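Local coordinates for protein OLD nuclease (Thermus scotoductus, PDB 6P74) that degrades linear and supercoiled double-stranded DNA from 5' to 3' and nicks circular DNA in a metal-dependent reaction, and has DNA-stimulated ATPase activity, at residues E14-P19 with D332-S337; A40-L45 with V135-H140; Q179-L184 with F219-P224; I255-F260 with R288-L293; G407-I412 with V428-D433. One frame throughout, in Å; residues are numbered along the deposited sequence.

Contact 1: residues E14-P19 with D332-S337; sequences EDIDLP and DRVVVS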
# COMPACT_ATOMS: atom_id res chain seq x y z
N GLU A 14 -8.87 -15.62 -2.94
CA GLU A 14 -9.26 -16.36 -4.12
C GLU A 14 -10.78 -16.40 -4.27
O GLU A 14 -11.31 -16.10 -5.35
CB GLU A 14 -8.69 -17.78 -4.08
CG GLU A 14 -9.23 -18.67 -5.18
CD GLU A 14 -8.31 -19.84 -5.49
OE1 GLU A 14 -8.12 -20.12 -6.69
OE2 GLU A 14 -7.77 -20.47 -4.55
N ASP A 15 -11.48 -16.74 -3.19
CA ASP A 15 -12.94 -16.82 -3.22
C ASP A 15 -13.29 -16.67 -1.74
O ASP A 15 -12.69 -17.34 -0.89
CB ASP A 15 -13.39 -18.09 -3.94
CG ASP A 15 -14.90 -18.17 -4.09
OD1 ASP A 15 -15.62 -17.48 -3.34
OD2 ASP A 15 -15.38 -18.92 -4.97
N ILE A 16 -14.25 -15.80 -1.43
CA ILE A 16 -14.69 -15.60 -0.05
C ILE A 16 -16.07 -14.97 -0.15
O ILE A 16 -16.40 -14.25 -1.10
CB ILE A 16 -13.82 -14.77 0.91
CG1 ILE A 16 -13.58 -13.39 0.31
CG2 ILE A 16 -12.50 -15.49 1.19
CD1 ILE A 16 -13.39 -12.29 1.33
N ASP A 17 -16.86 -15.22 0.89
CA ASP A 17 -18.24 -14.75 0.95
C ASP A 17 -18.60 -14.59 2.42
O ASP A 17 -18.70 -15.58 3.14
CB ASP A 17 -19.14 -15.76 0.25
CG ASP A 17 -20.59 -15.33 0.20
OD1 ASP A 17 -20.94 -14.27 0.79
OD2 ASP A 17 -21.38 -16.06 -0.44
N LEU A 18 -18.77 -13.35 2.89
CA LEU A 18 -19.12 -13.27 4.30
C LEU A 18 -20.29 -12.32 4.54
O LEU A 18 -20.43 -11.31 3.84
CB LEU A 18 -17.93 -12.83 5.16
CG LEU A 18 -17.38 -11.43 4.94
CD1 LEU A 18 -16.95 -10.82 6.28
CD2 LEU A 18 -16.22 -11.52 3.99
N PRO A 19 -21.12 -12.62 5.52
CA PRO A 19 -22.15 -11.65 5.92
C PRO A 19 -21.52 -10.47 6.64
O PRO A 19 -20.44 -10.58 7.24
CB PRO A 19 -23.06 -12.44 6.85
CG PRO A 19 -22.12 -13.51 7.45
CD PRO A 19 -21.19 -13.87 6.31
N ASP A 332 -2.65 -22.15 1.65
CA ASP A 332 -2.57 -20.69 1.50
C ASP A 332 -3.86 -20.11 0.92
O ASP A 332 -3.85 -19.06 0.27
CB ASP A 332 -1.38 -20.25 0.64
CG ASP A 332 -0.12 -20.03 1.45
OD1 ASP A 332 -0.24 -19.85 2.69
OD2 ASP A 332 0.98 -20.03 0.85
N ARG A 333 -4.96 -20.82 1.13
CA ARG A 333 -6.28 -20.41 0.67
C ARG A 333 -6.95 -19.66 1.81
O ARG A 333 -7.05 -20.19 2.93
CB ARG A 333 -7.09 -21.63 0.23
CG ARG A 333 -8.57 -21.39 0.06
CD ARG A 333 -9.06 -21.81 -1.32
NE ARG A 333 -10.44 -21.37 -1.55
CZ ARG A 333 -11.07 -21.42 -2.72
NH1 ARG A 333 -10.45 -21.88 -3.80
NH2 ARG A 333 -12.33 -21.00 -2.81
N VAL A 334 -7.41 -18.43 1.54
CA VAL A 334 -8.05 -17.66 2.61
C VAL A 334 -9.46 -18.19 2.83
O VAL A 334 -10.22 -18.42 1.88
CB VAL A 334 -8.08 -16.16 2.31
CG1 VAL A 334 -8.75 -15.43 3.47
CG2 VAL A 334 -6.68 -15.64 2.13
N VAL A 335 -9.79 -18.39 4.08
CA VAL A 335 -11.03 -18.98 4.54
C VAL A 335 -11.54 -18.06 5.63
O VAL A 335 -10.75 -17.57 6.44
CB VAL A 335 -10.79 -20.42 5.07
CG1 VAL A 335 -11.97 -20.93 5.87
CG2 VAL A 335 -10.48 -21.35 3.90
N VAL A 336 -12.83 -17.76 5.62
CA VAL A 336 -13.45 -16.92 6.64
C VAL A 336 -14.45 -17.76 7.41
O VAL A 336 -15.24 -18.50 6.82
CB VAL A 336 -14.16 -15.71 6.02
CG1 VAL A 336 -14.75 -14.84 7.13
CG2 VAL A 336 -13.20 -14.93 5.14
N SER A 337 -14.44 -17.62 8.74
CA SER A 337 -15.33 -18.36 9.63
C SER A 337 -16.17 -17.39 10.44
O SER A 337 -15.72 -16.29 10.76
CB SER A 337 -14.54 -19.26 10.62
OG SER A 337 -13.51 -19.94 9.95

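Contact 2: residues A40-L45 with V135-H140; sequences AIDLVL and VLFLDH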
# COMPACT_ATOMS: atom_id res chain seq x y z
N ALA A 40 -11.02 -4.28 -0.12
CA ALA A 40 -11.96 -4.61 -1.17
C ALA A 40 -13.25 -3.79 -1.03
O ALA A 40 -13.79 -3.31 -2.04
CB ALA A 40 -12.27 -6.10 -1.16
N ILE A 41 -13.76 -3.65 0.19
CA ILE A 41 -14.93 -2.81 0.40
C ILE A 41 -14.63 -1.38 -0.03
O ILE A 41 -15.43 -0.74 -0.72
CB ILE A 41 -15.40 -2.88 1.86
CG1 ILE A 41 -15.91 -4.28 2.21
CG2 ILE A 41 -16.48 -1.82 2.14
CD1 ILE A 41 -16.01 -4.58 3.74
N ASP A 42 -13.45 -0.88 0.35
CA ASP A 42 -13.13 0.51 0.05
C ASP A 42 -13.00 0.77 -1.45
O ASP A 42 -13.26 1.89 -1.89
CB ASP A 42 -11.84 0.90 0.75
CG ASP A 42 -11.62 2.38 0.72
OD1 ASP A 42 -12.45 3.09 1.34
OD2 ASP A 42 -10.65 2.84 0.08
N LEU A 43 -12.56 -0.23 -2.22
CA LEU A 43 -12.46 -0.09 -3.67
C LEU A 43 -13.81 0.24 -4.28
O LEU A 43 -13.90 1.07 -5.19
CB LEU A 43 -11.94 -1.39 -4.28
CG LEU A 43 -10.46 -1.44 -4.59
CD1 LEU A 43 -10.08 -2.78 -5.19
CD2 LEU A 43 -10.19 -0.32 -5.54
N VAL A 44 -14.86 -0.43 -3.81
CA VAL A 44 -16.18 -0.25 -4.38
C VAL A 44 -16.87 0.98 -3.82
O VAL A 44 -17.57 1.70 -4.54
CB VAL A 44 -17.01 -1.52 -4.14
CG1 VAL A 44 -18.34 -1.44 -4.87
CG2 VAL A 44 -16.21 -2.73 -4.57
N LEU A 45 -16.69 1.25 -2.52
CA LEU A 45 -17.51 2.21 -1.80
C LEU A 45 -16.73 3.32 -1.12
O LEU A 45 -17.34 4.13 -0.41
CB LEU A 45 -18.37 1.48 -0.75
CG LEU A 45 -19.33 0.45 -1.34
CD1 LEU A 45 -20.04 -0.29 -0.23
CD2 LEU A 45 -20.33 1.13 -2.33
N VAL A 135 -18.77 4.49 2.22
CA VAL A 135 -18.31 4.18 3.57
C VAL A 135 -17.23 5.17 3.94
O VAL A 135 -16.45 5.61 3.10
CB VAL A 135 -17.78 2.75 3.68
CG1 VAL A 135 -18.84 1.76 3.26
CG2 VAL A 135 -16.54 2.60 2.82
N LEU A 136 -17.20 5.53 5.22
CA LEU A 136 -16.04 6.20 5.78
C LEU A 136 -14.97 5.16 6.05
O LEU A 136 -15.23 4.14 6.71
CB LEU A 136 -16.41 6.93 7.06
CG LEU A 136 -16.89 8.36 6.87
CD1 LEU A 136 -17.22 8.98 8.21
CD2 LEU A 136 -15.82 9.18 6.15
N PHE A 137 -13.77 5.38 5.53
CA PHE A 137 -12.65 4.48 5.76
C PHE A 137 -11.64 5.13 6.70
O PHE A 137 -10.91 6.03 6.30
CB PHE A 137 -12.00 4.06 4.44
CG PHE A 137 -11.21 2.79 4.56
CD1 PHE A 137 -10.00 2.76 5.22
CD2 PHE A 137 -11.72 1.60 4.05
CE1 PHE A 137 -9.28 1.59 5.35
CE2 PHE A 137 -11.00 0.43 4.18
CZ PHE A 137 -9.77 0.43 4.83
N LEU A 138 -11.60 4.67 7.94
CA LEU A 138 -10.57 5.12 8.89
C LEU A 138 -9.42 4.12 8.87
O LEU A 138 -9.41 3.14 9.63
CB LEU A 138 -11.15 5.25 10.28
CG LEU A 138 -11.57 6.65 10.71
CD1 LEU A 138 -12.54 7.20 9.69
CD2 LEU A 138 -12.18 6.58 12.10
N ASP A 139 -8.45 4.35 7.99
CA ASP A 139 -7.27 3.50 7.99
C ASP A 139 -6.20 4.17 8.85
O ASP A 139 -6.43 5.22 9.44
CB ASP A 139 -6.79 3.25 6.55
CG ASP A 139 -5.96 4.39 5.99
OD1 ASP A 139 -6.26 5.57 6.27
OD2 ASP A 139 -5.00 4.09 5.25
N HIS A 140 -5.03 3.57 8.94
CA HIS A 140 -4.03 4.18 9.82
C HIS A 140 -3.72 5.43 8.99
O HIS A 140 -2.97 5.41 8.02
CB HIS A 140 -2.94 3.21 10.17
CG HIS A 140 -3.23 2.48 11.44
ND1 HIS A 140 -3.94 1.30 11.47
CD2 HIS A 140 -2.99 2.80 12.73
CE1 HIS A 140 -4.09 0.90 12.72
NE2 HIS A 140 -3.52 1.80 13.51

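Contact 3: residues Q179-L184 with F219-P224; sequences QAMDLL and FGFADP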
# COMPACT_ATOMS: atom_id res chain seq x y z
N GLN A 179 -8.23 39.30 4.50
CA GLN A 179 -7.41 40.20 5.31
C GLN A 179 -6.22 39.47 5.91
O GLN A 179 -5.11 40.01 5.97
CB GLN A 179 -8.30 40.81 6.39
CG GLN A 179 -7.71 41.94 7.20
CD GLN A 179 -8.75 42.52 8.16
OE1 GLN A 179 -9.91 42.72 7.77
NE2 GLN A 179 -8.36 42.76 9.41
N ALA A 180 -6.43 38.23 6.36
CA ALA A 180 -5.32 37.46 6.92
C ALA A 180 -4.37 36.98 5.83
O ALA A 180 -3.15 36.99 6.02
CB ALA A 180 -5.86 36.28 7.73
N MET A 181 -4.91 36.57 4.68
CA MET A 181 -4.04 36.16 3.58
C MET A 181 -3.16 37.31 3.09
O MET A 181 -2.03 37.07 2.64
CB MET A 181 -4.87 35.60 2.42
CG MET A 181 -5.22 34.12 2.58
SD MET A 181 -3.77 33.04 2.74
CE MET A 181 -3.00 33.31 1.14
N ASP A 182 -3.64 38.55 3.19
CA ASP A 182 -2.84 39.69 2.75
C ASP A 182 -1.62 39.90 3.63
O ASP A 182 -0.60 40.40 3.15
CB ASP A 182 -3.69 40.96 2.71
CG ASP A 182 -4.68 40.95 1.57
OD1 ASP A 182 -4.48 40.18 0.61
OD2 ASP A 182 -5.67 41.73 1.64
N LEU A 183 -1.71 39.56 4.92
CA LEU A 183 -0.53 39.66 5.79
C LEU A 183 0.56 38.68 5.35
O LEU A 183 1.75 38.93 5.60
CB LEU A 183 -0.91 39.39 7.24
CG LEU A 183 -1.34 40.57 8.10
CD1 LEU A 183 -2.40 41.39 7.40
CD2 LEU A 183 -1.86 40.04 9.41
N LEU A 184 0.17 37.58 4.71
CA LEU A 184 1.13 36.59 4.23
C LEU A 184 1.71 36.95 2.88
O LEU A 184 2.86 36.62 2.58
CB LEU A 184 0.47 35.22 4.15
CG LEU A 184 -0.09 34.70 5.46
CD1 LEU A 184 -0.47 33.23 5.31
CD2 LEU A 184 0.91 34.92 6.59
N PHE A 219 -2.21 30.54 -3.31
CA PHE A 219 -2.02 30.09 -1.94
C PHE A 219 -3.26 30.37 -1.09
O PHE A 219 -4.12 31.18 -1.45
CB PHE A 219 -0.81 30.79 -1.32
CG PHE A 219 0.53 30.30 -1.83
CD1 PHE A 219 0.83 28.95 -1.84
CD2 PHE A 219 1.49 31.21 -2.26
CE1 PHE A 219 2.08 28.50 -2.30
CE2 PHE A 219 2.73 30.77 -2.71
CZ PHE A 219 3.03 29.42 -2.71
N GLY A 220 -3.34 29.69 0.04
CA GLY A 220 -4.42 29.88 0.99
C GLY A 220 -4.51 28.70 1.93
O GLY A 220 -3.79 27.70 1.78
N PHE A 221 -5.41 28.82 2.91
CA PHE A 221 -5.69 27.67 3.78
C PHE A 221 -7.18 27.39 3.93
O PHE A 221 -7.57 26.72 4.89
CB PHE A 221 -5.05 27.81 5.16
CG PHE A 221 -4.80 29.20 5.56
CD1 PHE A 221 -5.84 30.00 6.00
CD2 PHE A 221 -3.52 29.72 5.52
CE1 PHE A 221 -5.61 31.31 6.38
CE2 PHE A 221 -3.27 31.02 5.88
CZ PHE A 221 -4.32 31.82 6.32
N ALA A 222 -8.01 27.86 3.01
CA ALA A 222 -9.41 27.47 3.07
C ALA A 222 -10.11 27.95 1.81
O ALA A 222 -9.68 28.92 1.19
CB ALA A 222 -10.09 28.00 4.34
N ASP A 223 -11.18 27.25 1.44
CA ASP A 223 -12.13 27.80 0.49
C ASP A 223 -13.01 28.76 1.28
O ASP A 223 -13.82 28.31 2.11
CB ASP A 223 -12.96 26.70 -0.17
CG ASP A 223 -13.81 27.22 -1.34
OD1 ASP A 223 -14.36 28.34 -1.26
OD2 ASP A 223 -13.92 26.48 -2.35
N PRO A 224 -12.88 30.07 1.09
CA PRO A 224 -13.69 31.01 1.88
C PRO A 224 -15.18 30.83 1.67
O PRO A 224 -15.97 31.21 2.56
CB PRO A 224 -13.21 32.40 1.41
CG PRO A 224 -12.50 32.15 0.12
CD PRO A 224 -11.94 30.76 0.19

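Contact 4: residues I255-F260 with R288-L293; sequences IVVGIF and RYFYRL. With SO4 (sulfate ion), chain J.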
# COMPACT_ATOMS: atom_id res chain seq x y z
N ILE A 255 -8.14 11.94 19.75
CA ILE A 255 -9.05 12.87 19.09
C ILE A 255 -10.08 12.13 18.25
O ILE A 255 -11.23 12.57 18.12
CB ILE A 255 -8.25 13.88 18.25
CG1 ILE A 255 -7.50 14.84 19.19
CG2 ILE A 255 -9.16 14.63 17.26
CD1 ILE A 255 -6.68 15.84 18.45
N VAL A 256 -9.71 10.98 17.68
CA VAL A 256 -10.68 10.21 16.92
C VAL A 256 -11.80 9.72 17.83
O VAL A 256 -12.98 9.80 17.49
CB VAL A 256 -9.97 9.05 16.19
CG1 VAL A 256 -10.97 8.03 15.67
CG2 VAL A 256 -9.17 9.62 15.03
N VAL A 257 -11.44 9.21 19.02
CA VAL A 257 -12.47 8.80 19.97
C VAL A 257 -13.38 9.97 20.29
O VAL A 257 -14.61 9.83 20.33
CB VAL A 257 -11.83 8.20 21.25
CG1 VAL A 257 -12.91 7.75 22.24
CG2 VAL A 257 -10.91 7.02 20.90
N GLY A 258 -12.80 11.15 20.49
CA GLY A 258 -13.61 12.33 20.76
C GLY A 258 -14.56 12.65 19.62
O GLY A 258 -15.69 13.09 19.85
N ILE A 259 -14.11 12.45 18.38
CA ILE A 259 -15.00 12.71 17.24
C ILE A 259 -16.19 11.76 17.29
O ILE A 259 -17.34 12.18 17.13
CB ILE A 259 -14.25 12.60 15.90
CG1 ILE A 259 -13.36 13.83 15.67
CG2 ILE A 259 -15.23 12.50 14.73
CD1 ILE A 259 -12.21 13.53 14.76
N PHE A 260 -15.94 10.48 17.56
CA PHE A 260 -17.04 9.53 17.63
C PHE A 260 -17.96 9.80 18.80
O PHE A 260 -19.17 9.57 18.71
CB PHE A 260 -16.50 8.11 17.69
CG PHE A 260 -16.20 7.54 16.34
CD1 PHE A 260 -17.19 6.87 15.63
CD2 PHE A 260 -14.95 7.68 15.77
CE1 PHE A 260 -16.93 6.34 14.38
CE2 PHE A 260 -14.68 7.15 14.53
CZ PHE A 260 -15.67 6.48 13.83
N ARG A 288 -11.48 0.34 25.86
CA ARG A 288 -12.75 -0.07 26.42
C ARG A 288 -13.79 1.01 26.23
O ARG A 288 -14.94 0.73 25.89
CB ARG A 288 -12.59 -0.42 27.90
CG ARG A 288 -12.18 -1.87 28.10
CD ARG A 288 -12.03 -2.28 29.59
NE ARG A 288 -10.62 -2.32 29.99
CZ ARG A 288 -9.82 -3.39 29.87
NH1 ARG A 288 -10.29 -4.55 29.38
NH2 ARG A 288 -8.56 -3.30 30.25
N TYR A 289 -13.41 2.27 26.44
CA TYR A 289 -14.35 3.36 26.24
C TYR A 289 -14.79 3.44 24.77
O TYR A 289 -15.98 3.53 24.47
CB TYR A 289 -13.70 4.67 26.73
CG TYR A 289 -14.56 5.88 26.58
CD1 TYR A 289 -14.67 6.52 25.37
CD2 TYR A 289 -15.27 6.39 27.66
CE1 TYR A 289 -15.46 7.62 25.21
CE2 TYR A 289 -16.07 7.51 27.52
CZ TYR A 289 -16.16 8.11 26.27
OH TYR A 289 -16.95 9.22 26.07
N PHE A 290 -13.84 3.34 23.84
CA PHE A 290 -14.16 3.41 22.41
C PHE A 290 -15.08 2.26 21.99
O PHE A 290 -16.11 2.47 21.32
CB PHE A 290 -12.85 3.42 21.62
CG PHE A 290 -12.98 3.89 20.19
CD1 PHE A 290 -14.09 4.64 19.78
CD2 PHE A 290 -12.00 3.58 19.26
CE1 PHE A 290 -14.20 5.05 18.46
CE2 PHE A 290 -12.11 4.00 17.94
CZ PHE A 290 -13.21 4.73 17.53
N TYR A 291 -14.74 1.03 22.38
CA TYR A 291 -15.56 -0.12 22.02
C TYR A 291 -16.99 0.04 22.53
O TYR A 291 -17.96 -0.20 21.80
CB TYR A 291 -14.94 -1.41 22.57
CG TYR A 291 -15.73 -2.67 22.25
CD1 TYR A 291 -15.94 -3.07 20.94
CD2 TYR A 291 -16.24 -3.48 23.26
CE1 TYR A 291 -16.66 -4.23 20.64
CE2 TYR A 291 -16.95 -4.64 22.97
CZ TYR A 291 -17.15 -5.01 21.66
OH TYR A 291 -17.85 -6.16 21.37
N ARG A 292 -17.16 0.42 23.80
CA ARG A 292 -18.50 0.64 24.33
C ARG A 292 -19.25 1.69 23.52
O ARG A 292 -20.46 1.57 23.29
CB ARG A 292 -18.42 1.07 25.79
CG ARG A 292 -19.74 0.95 26.52
CD ARG A 292 -20.03 2.17 27.37
NE ARG A 292 -20.15 3.37 26.54
CZ ARG A 292 -21.30 3.83 26.05
NH1 ARG A 292 -22.44 3.18 26.29
NH2 ARG A 292 -21.30 4.94 25.30
N LEU A 293 -18.54 2.72 23.08
CA LEU A 293 -19.14 3.78 22.28
C LEU A 293 -19.57 3.26 20.92
O LEU A 293 -20.67 3.56 20.45
CB LEU A 293 -18.15 4.93 22.16
CG LEU A 293 -18.50 6.24 21.50
CD1 LEU A 293 -17.34 7.16 21.74
CD2 LEU A 293 -18.67 6.03 20.03
S SO4 J . -5.90 -1.58 32.57
O1 SO4 J . -7.12 -1.44 31.79
O2 SO4 J . -6.22 -2.07 33.91
O3 SO4 J . -5.25 -0.28 32.69
O4 SO4 J . -4.99 -2.50 31.90

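Contact 5: residues G407-I412 with V428-D433; sequences GGKAGI and VVHDED. With SM (samarium (III) ion), chain O.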
# COMPACT_ATOMS: atom_id res chain seq x y z
N GLY A 407 -15.17 -19.47 33.45
CA GLY A 407 -16.21 -19.10 34.38
C GLY A 407 -17.22 -20.19 34.68
O GLY A 407 -18.40 -19.88 34.91
N GLY A 408 -16.80 -21.45 34.68
CA GLY A 408 -17.66 -22.56 35.05
C GLY A 408 -18.14 -23.31 33.83
O GLY A 408 -17.80 -22.98 32.69
N LYS A 409 -18.96 -24.34 34.06
CA LYS A 409 -19.27 -25.27 32.97
C LYS A 409 -20.11 -24.60 31.89
O LYS A 409 -19.81 -24.72 30.70
CB LYS A 409 -19.92 -26.53 33.53
CG LYS A 409 -18.90 -27.35 34.38
CD LYS A 409 -19.50 -28.64 34.95
CE LYS A 409 -18.44 -29.44 35.72
NZ LYS A 409 -19.04 -30.64 36.38
N ALA A 410 -21.16 -23.86 32.30
CA ALA A 410 -21.96 -23.11 31.32
C ALA A 410 -21.08 -22.15 30.53
O ALA A 410 -21.33 -21.93 29.34
CB ALA A 410 -23.10 -22.36 32.02
N GLY A 411 -20.04 -21.60 31.16
CA GLY A 411 -19.11 -20.75 30.44
C GLY A 411 -18.30 -21.52 29.42
O GLY A 411 -17.96 -20.99 28.35
N ILE A 412 -17.95 -22.77 29.74
CA ILE A 412 -17.22 -23.62 28.79
C ILE A 412 -18.08 -23.90 27.56
O ILE A 412 -17.62 -23.76 26.42
CB ILE A 412 -16.75 -24.92 29.46
CG1 ILE A 412 -15.64 -24.64 30.46
CG2 ILE A 412 -16.19 -25.88 28.42
CD1 ILE A 412 -15.21 -25.85 31.25
N VAL A 428 -10.98 -29.25 26.13
CA VAL A 428 -11.69 -28.95 27.37
C VAL A 428 -11.17 -29.86 28.49
O VAL A 428 -11.06 -31.09 28.31
CB VAL A 428 -13.21 -29.13 27.21
CG1 VAL A 428 -13.89 -28.74 28.49
CG2 VAL A 428 -13.75 -28.33 26.03
N VAL A 429 -10.91 -29.29 29.67
CA VAL A 429 -10.77 -30.07 30.90
C VAL A 429 -11.74 -29.49 31.91
O VAL A 429 -11.77 -28.27 32.11
CB VAL A 429 -9.35 -30.06 31.50
CG1 VAL A 429 -9.09 -31.35 32.26
CG2 VAL A 429 -8.30 -29.78 30.46
N HIS A 430 -12.47 -30.35 32.61
CA HIS A 430 -13.28 -29.89 33.73
C HIS A 430 -13.43 -31.02 34.75
O HIS A 430 -13.16 -32.20 34.48
CB HIS A 430 -14.63 -29.40 33.23
CG HIS A 430 -15.49 -30.48 32.68
ND1 HIS A 430 -16.24 -31.31 33.48
CD2 HIS A 430 -15.70 -30.90 31.40
CE1 HIS A 430 -16.90 -32.18 32.73
NE2 HIS A 430 -16.59 -31.95 31.46
N ASP A 431 -13.91 -30.65 35.93
CA ASP A 431 -14.18 -31.62 36.98
C ASP A 431 -15.50 -32.34 36.74
O ASP A 431 -16.43 -31.79 36.15
CB ASP A 431 -14.22 -30.95 38.37
CG ASP A 431 -12.84 -30.48 38.85
OD1 ASP A 431 -11.84 -30.94 38.26
OD2 ASP A 431 -12.73 -29.65 39.79
N GLU A 432 -15.58 -33.58 37.22
CA GLU A 432 -16.86 -34.29 37.18
C GLU A 432 -17.84 -33.69 38.18
O GLU A 432 -18.99 -33.40 37.83
CB GLU A 432 -16.64 -35.77 37.44
CG GLU A 432 -17.90 -36.65 37.31
CD GLU A 432 -17.67 -38.04 37.92
OE1 GLU A 432 -16.63 -38.21 38.58
OE2 GLU A 432 -18.51 -38.95 37.76
N ASP A 433 -17.42 -33.53 39.44
CA ASP A 433 -18.25 -32.92 40.49
C ASP A 433 -19.48 -33.75 40.83
O ASP A 433 -20.55 -33.21 41.11
CB ASP A 433 -18.65 -31.50 40.11
CG ASP A 433 -17.52 -30.53 40.30
OD1 ASP A 433 -16.71 -30.77 41.22
OD2 ASP A 433 -17.43 -29.53 39.56
SM SM O . -13.20 -27.62 40.90
O HOH W 1 -14.81 -29.27 42.10

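Contact 1: residues E14-P19 with D332-S337
Side-chain packing between strands of two different sheets, closed at one end by a salt bridge, joins E14-P19 to D332-S337 within the ATPase domain. Strands 16-19 and 334-337 run nearly parallel, their axes 18° apart and 7.2 Å from each other at closest, without backbone pairing between them. At the corner of the chain before strand 16-19, E14 meets R333. The extended E14 side chain crosses that of R333 at about a right angle, with E14 CG over one face of the guanidinium and E14 OE2 3.1 Å from R333 NH1. A bend at chi2 (126°) swings the arginine end across to the other segment, where R333 NH2 also lies 3.3 Å from D15 CB. Further along, the contact is apolar. I16 CG2 rests 3.8 Å from the carbonyl oxygen V334 O and 4.1 Å from V336 CG2, while L18 CB approaches V336 CG1 at 4.2 Å. The second carboxylate oxygen of E14 has its own salt bridge to R68, so two arginines share one acid. Strand 2-10 flanks I16 and L18, V334 and V336 pack on V326 of strand 323-328, and V334 also lies beside the probable ATP-binding loop at G33.

Contact 2: residues A40-L45 with V135-H140
I41 is the first residue of A40-L45 to meet V135-H140, its CG2 methyl lying 4.4 Å from V135 CG1, a light apolar touch from helix 34-45, which follows the probable Walker A loop. One residue on, D42 points its side chain at F137. With CG anti to the backbone N (chi1 -168°), D42 OD1 comes within 3.2 Å of F137 CD2 and 3.3 Å of F137 CB, and D42 CB lies near CD2 and CE2 of the ring. The carboxylate is turned 63° from the ring plane. L45 ends the helical segment and makes both a polar and an apolar contact: L45 O accepts a hydrogen bond from V135 N at 3.0 Å, nearly straight at the hydrogen (163°), and L45 CB packs 4.0 Å from V135 CG1. Strand 135-138 is an outermost strand of the mixed sheet, as counted within this chain, and pairs with strand 272-276, whose I274 packs against both I41 and F137. The chemistry thus divides in two: one backbone bond ties V135 to the last residue of the helix, whereas D42 brings a carboxylate oxygen obliquely against the F137 ring, where the weakly positive ring hydrogens may offset a little of its charge.

Contact 3: residues Q179-L184 with F219-P224
A Met-aromatic contact between M181 and F221 forms the close-packed part of this joint, in which helix 170-184 of the dimerization domain lies against the end of strand 217-220. M181 is bent at chi2 (-58°) and chi3, a shape that carries its sulfur and methyl group over to the strand. M181 SD lies 4.2 Å from the centroid of the F221 ring, 29° off the ring normal, and 3.7 Å from G220 CA. G220 has backbone angles at which a CB would collide with the preceding carbonyl oxygen. M181 CE continues past it to F219 O and F219 CB, the latter at 4.1 Å, although the F219 ring itself leads away toward helix 187-205. By contrast, A222-P224 takes no part in the contact with Q179-L184; D223 and, on the helix, D182 are exposed, while A222 O bonds to Q234 of the second subunit and P224 packs on Y177 farther back on the helix. That subunit also borders the buried part, for F219 and G220 pair antiparallel with one of its strands. Y177 sets its ring nearly perpendicular to that of F221. At the ring edge, near its plane, L184 CD1 sits 3.6 Å from F221 CE2.

Contact 4: residues I255-F260 with R288-L293
F290, with CG anti to its backbone nitrogen (chi1 -163°), and F260, with CG anti to its carbonyl carbon, turn their rings toward each other between helices 246-266 and 284-299. The two phenyl groups make an offset edge-to-face pair, the edge of F290 directed at the face of F260, with centroids 5.4 Å apart and planes at 60°. V257 meets two rings at once. Its CG2 methyl lies over one face of F290, 4.0 Å from the ring centroid, in a CH-pi contact, while V257 CG1 reaches the edge of Y289 at 3.8 Å from Y289 CD1. These residues build an apolar seam between two roughly parallel helices that flank strand 272-276 in sequence, within the ABC-type P-loop ATPase domain; their axes here stand 10.4 Å apart and cross at 27°. L293 closes the far end, its CD2 lying 3.8 Å from F260 CB and equally close to the backbone oxygen F260 O. M203 of the second subunit packs on both V257 and Y289, and F260 also touches L294 and M297 farther along helix 284-299. On the exposed outer side, R288 NH2 donates a 2.8 Å hydrogen bond to O1 of a sulfate ion, an oxygen lying at the guanidinium edge and in its plane; the ion probably came from the crystallisation liquor.

Contact 5: residues G407-I412 with V428-D433
The imidazole of H430 is met obliquely by K409, whose CE lies 3.7 Å from H430 ND1 as the two side chains cross at about a right angle. In the plane of that ring, H430 ND1 donates to D431 O at 2.7 Å, approaching from above the carbonyl plane. K409 NZ donates to the same oxygen at 2.9 Å from the opposite face. The lysine, extended beyond CG, has stronger partners outside: a salt bridge to E456 and a hydrogen bond to N460; its ion pair with D433 OD2 is long at 3.7 Å. Farther along the helix, I412 CG2 packs 3.7 Å from V428 CG1, seating helix 409-422 on strand 426-431 of the parallel Toprim sheet. D431 OD2 binds samarium at 2.4 Å, while D431 OD1 accepts from the backbone N of L479; E480 is the other protein ligand, and a water on the metal donates to D433 OD1. Two donors thus grip the carbonyl of the very residue that carries a metal ligand, which probably keeps this end of the strand in place.

Overall arrangement
Contacts 1, 2 and 4 belong to the ATPase domain, contact 3 to the dimerization domain and contact 5 to the Toprim domain. Contacts 1 and 2 use opposite outer strands of one mixed sheet, their centres 19 Å apart, and both lie near the inferred ATP site: V334 beside G33, and F137 about 6 Å from T35 between side chains. Contact 4 touches contact 2 directly, L138 CD2 packing 3.5 Å from F260 CE2. Contacts 3 and 4 both meet the second subunit. The samarium site of contact 5 is remote from dimerization, with the centres of contacts 3 and 5 about 68 Å apart, consistent with a nuclease domain facing away from the dimerization domain.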